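Local coordinates for putative ferritin-like diiron-carboxylate protein TM1526 (PDB 1VJX) that is of unknown exact function but probably acts as a metal-binding oxidoreductase built on the ferritin-like four-helix bundle, at residues A[59-64]-A[136-141]; A[46-51]-A[103-108]. All blocks are in the same frame, centred on the assembly; numbering follows the deposited sequence.

Contact 1. Residues A[59-64]-A[136-141]; sequences AEIFRK and KKIIDQ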
loop_
_atom_site.group_PDB
_atom_site.type_symbol
_atom_site.label_atom_id
_atom_site.label_comp_id
_atom_site.label_asym_id
_atom_site.label_seq_id
_atom_site.Cartn_x
_atom_site.Cartn_y
_atom_site.Cartn_z
ATOM N N ALA A 59 -4.185 1.861 6.860
ATOM C CA ALA A 59 -3.241 1.489 7.917
ATOM C C ALA A 59 -3.950 1.321 9.259
ATOM O O ALA A 59 -3.671 0.395 9.986
ATOM C CB ALA A 59 -2.143 2.560 8.050
ATOM N N GLU A 60 -4.852 2.253 9.573
ATOM C CA GLU A 60 -5.662 2.204 10.797
ATOM C C GLU A 60 -6.538 0.954 10.820
ATOM O O GLU A 60 -6.892 0.461 11.869
ATOM C CB GLU A 60 -6.572 3.436 10.896
ATOM C CG GLU A 60 -5.899 4.736 11.326
ATOM C CD GLU A 60 -6.804 5.997 11.226
ATOM O OE1 GLU A 60 -7.983 5.922 10.734
ATOM O OE2 GLU A 60 -6.320 7.097 11.628
ATOM N N ILE A 61 -6.923 0.456 9.649
ATOM C CA ILE A 61 -7.807 -0.714 9.590
ATOM C C ILE A 61 -6.983 -1.960 9.837
ATOM O O ILE A 61 -7.378 -2.823 10.626
ATOM C CB ILE A 61 -8.574 -0.759 8.252
ATOM C CG1 ILE A 61 -9.700 0.268 8.289
ATOM C CG2 ILE A 61 -9.100 -2.185 7.946
ATOM C CD1 ILE A 61 -10.231 0.598 6.947
ATOM N N PHE A 62 -5.847 -2.038 9.134
ATOM C CA PHE A 62 -4.871 -3.103 9.347
ATOM C C PHE A 62 -4.313 -3.153 10.795
ATOM O O PHE A 62 -4.024 -4.231 11.295
ATOM C CB PHE A 62 -3.704 -2.974 8.355
ATOM C CG PHE A 62 -4.023 -3.398 6.970
ATOM C CD1 PHE A 62 -4.926 -4.428 6.707
ATOM C CD2 PHE A 62 -3.366 -2.783 5.890
ATOM C CE1 PHE A 62 -5.199 -4.805 5.385
ATOM C CE2 PHE A 62 -3.608 -3.153 4.590
ATOM C CZ PHE A 62 -4.537 -4.156 4.311
ATOM N N ARG A 63 -4.113 -2.011 11.437
ATOM C CA ARG A 63 -3.604 -2.028 12.846
ATOM C C ARG A 63 -4.694 -2.619 13.759
ATOM O O ARG A 63 -4.432 -3.488 14.568
ATOM C CB ARG A 63 -3.246 -0.639 13.376
ATOM C CG ARG A 63 -2.009 -0.000 12.770
ATOM C CD ARG A 63 -1.392 1.131 13.654
ATOM N NE ARG A 63 -2.145 2.372 13.509
ATOM C CZ ARG A 63 -1.936 3.277 12.548
ATOM N NH1 ARG A 63 -0.957 3.124 11.672
ATOM N NH2 ARG A 63 -2.693 4.365 12.476
ATOM N N LYS A 64 -5.926 -2.156 13.609
ATOM C CA LYS A 64 -7.025 -2.667 14.417
ATOM C C LYS A 64 -7.134 -4.178 14.226
ATOM O O LYS A 64 -7.427 -4.918 15.137
ATOM C CB LYS A 64 -8.317 -1.975 13.988
ATOM C CG LYS A 64 -9.431 -2.024 14.991
ATOM C CD LYS A 64 -10.791 -1.694 14.311
ATOM C CE LYS A 64 -11.956 -1.783 15.302
ATOM N NZ LYS A 64 -12.822 -0.561 15.199
ATOM N N LYS A 136 -10.625 -7.165 1.163
ATOM C CA LYS A 136 -11.063 -6.999 -0.231
ATOM C C LYS A 136 -11.477 -5.550 -0.580
ATOM O O LYS A 136 -11.204 -5.080 -1.669
ATOM C CB LYS A 136 -12.230 -7.936 -0.559
ATOM C CG LYS A 136 -12.680 -7.792 -2.012
ATOM C CD LYS A 136 -13.305 -9.020 -2.611
ATOM C CE LYS A 136 -13.299 -8.965 -4.192
ATOM N NZ LYS A 136 -14.494 -8.291 -4.731
ATOM N N LYS A 137 -12.171 -4.886 0.339
ATOM C CA LYS A 137 -12.476 -3.467 0.225
ATOM C C LYS A 137 -11.217 -2.619 0.009
ATOM O O LYS A 137 -11.169 -1.788 -0.910
ATOM C CB LYS A 137 -13.248 -2.994 1.470
ATOM C CG LYS A 137 -14.035 -1.688 1.271
ATOM C CD LYS A 137 -14.801 -1.297 2.551
ATOM C CE LYS A 137 -14.994 0.235 2.689
ATOM N NZ LYS A 137 -15.869 0.842 1.597
ATOM N N ILE A 138 -10.192 -2.875 0.830
ATOM C CA ILE A 138 -8.894 -2.190 0.735
ATOM C C ILE A 138 -8.193 -2.461 -0.591
ATOM O O ILE A 138 -7.650 -1.552 -1.204
ATOM C CB ILE A 138 -7.973 -2.595 1.933
ATOM C CG1 ILE A 138 -8.515 -2.025 3.268
ATOM C CG2 ILE A 138 -6.511 -2.102 1.749
ATOM C CD1 ILE A 138 -7.806 -2.557 4.491
ATOM N N ILE A 139 -8.183 -3.724 -1.007
ATOM C CA ILE A 139 -7.636 -4.115 -2.289
ATOM C C ILE A 139 -8.307 -3.384 -3.474
ATOM O O ILE A 139 -7.615 -2.894 -4.356
ATOM C CB ILE A 139 -7.740 -5.650 -2.467
ATOM C CG1 ILE A 139 -6.702 -6.370 -1.589
ATOM C CG2 ILE A 139 -7.499 -6.046 -3.942
ATOM C CD1 ILE A 139 -6.899 -7.924 -1.510
ATOM N N ASP A 140 -9.638 -3.374 -3.497
ATOM C CA ASP A 140 -10.413 -2.623 -4.466
ATOM C C ASP A 140 -10.048 -1.159 -4.484
ATOM O O ASP A 140 -9.883 -0.597 -5.535
ATOM C CB ASP A 140 -11.899 -2.761 -4.198
ATOM C CG ASP A 140 -12.429 -4.122 -4.552
ATOM O OD1 ASP A 140 -11.869 -4.770 -5.500
ATOM O OD2 ASP A 140 -13.446 -4.601 -3.956
ATOM N N GLN A 141 -9.899 -0.539 -3.320
ATOM C CA GLN A 141 -9.484 0.864 -3.255
ATOM C C GLN A 141 -8.040 1.033 -3.721
ATOM O O GLN A 141 -7.705 2.011 -4.353
ATOM C CB GLN A 141 -9.682 1.420 -1.832
ATOM C CG GLN A 141 -11.139 1.832 -1.559
ATOM C CD GLN A 141 -11.598 1.798 -0.065
ATOM O OE1 GLN A 141 -10.805 1.611 0.853
ATOM N NE2 GLN A 141 -12.905 1.947 0.134
#
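I138 meets F62 with CG1 anti to its own carbonyl carbon (chi1 -69°) and CD1 carried on from there in an extended chain, which sends the delta methyl straight at helix 43-68; F62 takes the same first torsion (chi1 -75°) and swings its ring out to receive it. The two side chains approach from opposite directions. CD1 of I138 settles over one face of the phenyl ring, 3.9 Å from the F62 ring centroid and 27° off the normal, a CH-pi contact displaced toward the CE1 and CZ rim. Its distance from F62 CE1 is 3.6 Å. The other branch of I138 also takes part: CG2 comes within 3.8 Å of F62 CZ, so both branches lie on one side of the ring. Helices 43-68 and 129-156 run antiparallel here, as neighbouring helices do in the ferritin-like four-helix bundle, and the F62 ring is buried inside, where it also meets Y119 of helix 101-125 and touches A22 and I23 of helix 15-36. An alanine at F62 would take away the ring under the I138 methyl, and is likely to open a gap among all four long helices. I61 works at the margin of this interface, sliding past I138 in the opposite sense so that its CG2 lies 3.7 Å from I138 CD1. That one methyl is thus gripped between an aromatic face and an aliphatic branch. A turn along, Q141 OE1 accepts a hydrogen bond from H58 NE2, joining the same two helices by polar means.

Contact 2. Residues A[46-51]-A[103-108]; sequences KTFLEL and EVLDIA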
loop_
_atom_site.group_PDB
_atom_site.type_symbol
_atom_site.label_atom_id
_atom_site.label_comp_id
_atom_site.label_asym_id
_atom_site.label_seq_id
_atom_site.Cartn_x
_atom_site.Cartn_y
_atom_site.Cartn_z
ATOM N N LYS A 46 -3.642 17.726 -5.026
ATOM C CA LYS A 46 -4.871 17.283 -4.377
ATOM C C LYS A 46 -4.994 15.753 -4.465
ATOM O O LYS A 46 -5.416 15.102 -3.523
ATOM C CB LYS A 46 -6.068 18.013 -5.014
ATOM C CG LYS A 46 -7.490 17.649 -4.531
ATOM C CD LYS A 46 -8.534 18.122 -5.586
ATOM C CE LYS A 46 -9.944 18.399 -4.991
ATOM N NZ LYS A 46 -10.926 18.926 -6.017
ATOM N N THR A 47 -4.597 15.202 -5.603
ATOM C CA THR A 47 -4.690 13.768 -5.807
ATOM C C THR A 47 -3.771 13.060 -4.830
ATOM O O THR A 47 -4.204 12.211 -4.066
ATOM C CB THR A 47 -4.371 13.398 -7.292
ATOM O OG1 THR A 47 -5.578 13.475 -8.060
ATOM C CG2 THR A 47 -3.967 11.929 -7.434
ATOM N N PHE A 48 -2.502 13.426 -4.852
ATOM C CA PHE A 48 -1.526 12.783 -4.005
ATOM C C PHE A 48 -1.951 12.874 -2.544
ATOM O O PHE A 48 -1.692 11.980 -1.777
ATOM C CB PHE A 48 -0.142 13.417 -4.196
ATOM C CG PHE A 48 0.542 13.014 -5.454
ATOM C CD1 PHE A 48 0.581 11.689 -5.852
ATOM C CD2 PHE A 48 1.159 13.952 -6.247
ATOM C CE1 PHE A 48 1.213 11.318 -7.038
ATOM C CE2 PHE A 48 1.797 13.577 -7.424
ATOM C CZ PHE A 48 1.823 12.254 -7.807
ATOM N N LEU A 49 -2.595 13.965 -2.159
ATOM C CA LEU A 49 -3.004 14.124 -0.767
ATOM C C LEU A 49 -4.190 13.215 -0.438
ATOM O O LEU A 49 -4.272 12.685 0.671
ATOM C CB LEU A 49 -3.322 15.583 -0.432
ATOM C CG LEU A 49 -2.104 16.489 -0.292
ATOM C CD1 LEU A 49 -2.514 17.982 -0.299
ATOM C CD2 LEU A 49 -1.287 16.163 0.969
ATOM N N GLU A 50 -5.108 13.059 -1.393
ATOM C CA GLU A 50 -6.224 12.135 -1.230
ATOM C C GLU A 50 -5.683 10.734 -1.050
ATOM O O GLU A 50 -6.079 10.035 -0.128
ATOM C CB GLU A 50 -7.188 12.188 -2.418
ATOM C CG GLU A 50 -8.320 13.181 -2.196
ATOM C CD GLU A 50 -8.889 13.762 -3.501
ATOM O OE1 GLU A 50 -8.816 13.052 -4.549
ATOM O OE2 GLU A 50 -9.412 14.920 -3.473
ATOM N N LEU A 51 -4.771 10.347 -1.942
ATOM C CA LEU A 51 -4.138 9.038 -1.898
ATOM C C LEU A 51 -3.500 8.808 -0.538
ATOM O O LEU A 51 -3.650 7.741 0.021
ATOM C CB LEU A 51 -3.123 8.872 -3.048
ATOM C CG LEU A 51 -3.692 8.849 -4.476
ATOM C CD1 LEU A 51 -2.618 8.617 -5.525
ATOM C CD2 LEU A 51 -4.721 7.778 -4.608
ATOM N N GLU A 103 8.858 10.200 -13.411
ATOM C CA GLU A 103 9.758 9.361 -12.632
ATOM C C GLU A 103 9.139 8.956 -11.289
ATOM O O GLU A 103 9.294 7.851 -10.823
ATOM C CB GLU A 103 11.116 10.039 -12.460
ATOM C CG GLU A 103 11.166 11.293 -11.629
ATOM C CD GLU A 103 12.581 11.869 -11.629
ATOM O OE1 GLU A 103 13.519 11.100 -11.224
ATOM O OE2 GLU A 103 12.757 13.059 -12.036
ATOM N N VAL A 104 8.380 9.874 -10.734
ATOM C CA VAL A 104 7.669 9.723 -9.482
ATOM C C VAL A 104 6.527 8.691 -9.610
ATOM O O VAL A 104 6.364 7.786 -8.771
ATOM C CB VAL A 104 7.166 11.163 -9.084
ATOM C CG1 VAL A 104 5.757 11.193 -8.519
ATOM C CG2 VAL A 104 8.199 11.881 -8.182
ATOM N N LEU A 105 5.734 8.842 -10.656
ATOM C CA LEU A 105 4.678 7.902 -10.960
ATOM C C LEU A 105 5.209 6.497 -11.263
ATOM O O LEU A 105 4.622 5.492 -10.842
ATOM C CB LEU A 105 3.831 8.424 -12.122
ATOM C CG LEU A 105 2.836 9.535 -11.786
ATOM C CD1 LEU A 105 2.017 9.811 -12.919
ATOM C CD2 LEU A 105 1.939 9.160 -10.610
ATOM N N ASP A 106 6.325 6.403 -11.965
ATOM C CA ASP A 106 6.877 5.091 -12.281
ATOM C C ASP A 106 7.148 4.342 -11.013
ATOM O O ASP A 106 6.860 3.168 -10.905
ATOM C CB ASP A 106 8.165 5.211 -13.121
ATOM C CG ASP A 106 7.876 5.489 -14.617
ATOM O OD1 ASP A 106 6.754 5.207 -15.076
ATOM O OD2 ASP A 106 8.712 6.013 -15.398
ATOM N N ILE A 107 7.710 5.045 -10.046
ATOM C CA ILE A 107 8.013 4.460 -8.735
ATOM C C ILE A 107 6.715 4.071 -7.986
ATOM O O ILE A 107 6.599 2.969 -7.478
ATOM C CB ILE A 107 8.896 5.432 -7.915
ATOM C CG1 ILE A 107 10.261 5.613 -8.610
ATOM C CG2 ILE A 107 9.081 4.908 -6.493
ATOM C CD1 ILE A 107 11.051 6.852 -8.158
ATOM N N ALA A 108 5.750 4.982 -7.972
ATOM C CA ALA A 108 4.473 4.776 -7.309
ATOM C C ALA A 108 3.792 3.565 -7.847
ATOM O O ALA A 108 3.217 2.811 -7.112
ATOM C CB ALA A 108 3.571 5.968 -7.523
#
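F48 and L105 mark the closest backbone approach between 46-51 and 103-108, with their CA atoms 10.5 Å apart on two helical segments that run in broadly the same direction. At that separation the main chains stay well clear of each other, and side chains must bridge the gap. F48 does most of the reaching: its first bond points at the other helix, and with CG anti to the carbonyl carbon (chi1 -76°) the ring extends across until its far corner, CZ, meets two aliphatic groups that lie side by side. V104 CG1 stands 4.1 Å from F48 CZ, approaching at a slant to the ring. L105 comes to the same corner by a different route, since its side chain leaves the backbone to one side and only its end turns in, placing CD2 at the ring edge, close to the ring plane, 4.2 Å from F48 CZ. Both aliphatic chains cross the phenylalanine at an angle, and the contact is one of light van der Waals touches around a single ring carbon. All three residues are buried. Other helices fill in around them: L36 of helix 15-36 touches both F48 and V104, while M152 of helix 129-156 lies against L105. F40 and L99, in loops, also pack on V104. On the outward side of helix 101-125 the chemistry changes, and D106 pairs with K153 of helix 129-156 through a salt bridge. A parallel pair of helices joined by a long intervening connection, with apolar side chains meeting across the interior, is characteristic of the ferritin-like four-helix bundle, whose second and third long helices are related in this way.

How the contacts relate
Contacts 1 and 2 both use helix 43-68 but lie about 19 Å apart between centres, so this one helix is held at separate levels by different partners: helix 129-156 antiparallel to it in contact 1, helix 101-125 parallel to it in contact 2. Both are buried and apolar. Contact 1 lies nearer the centre of the chain and buries more surface, with a methyl over an aromatic face and a partly exposed isoleucine at its margin. Contact 2, farther toward one end of the bundle, is thinner, meets its phenylalanine at the ring's far corner, and draws on loop residues as well as helices.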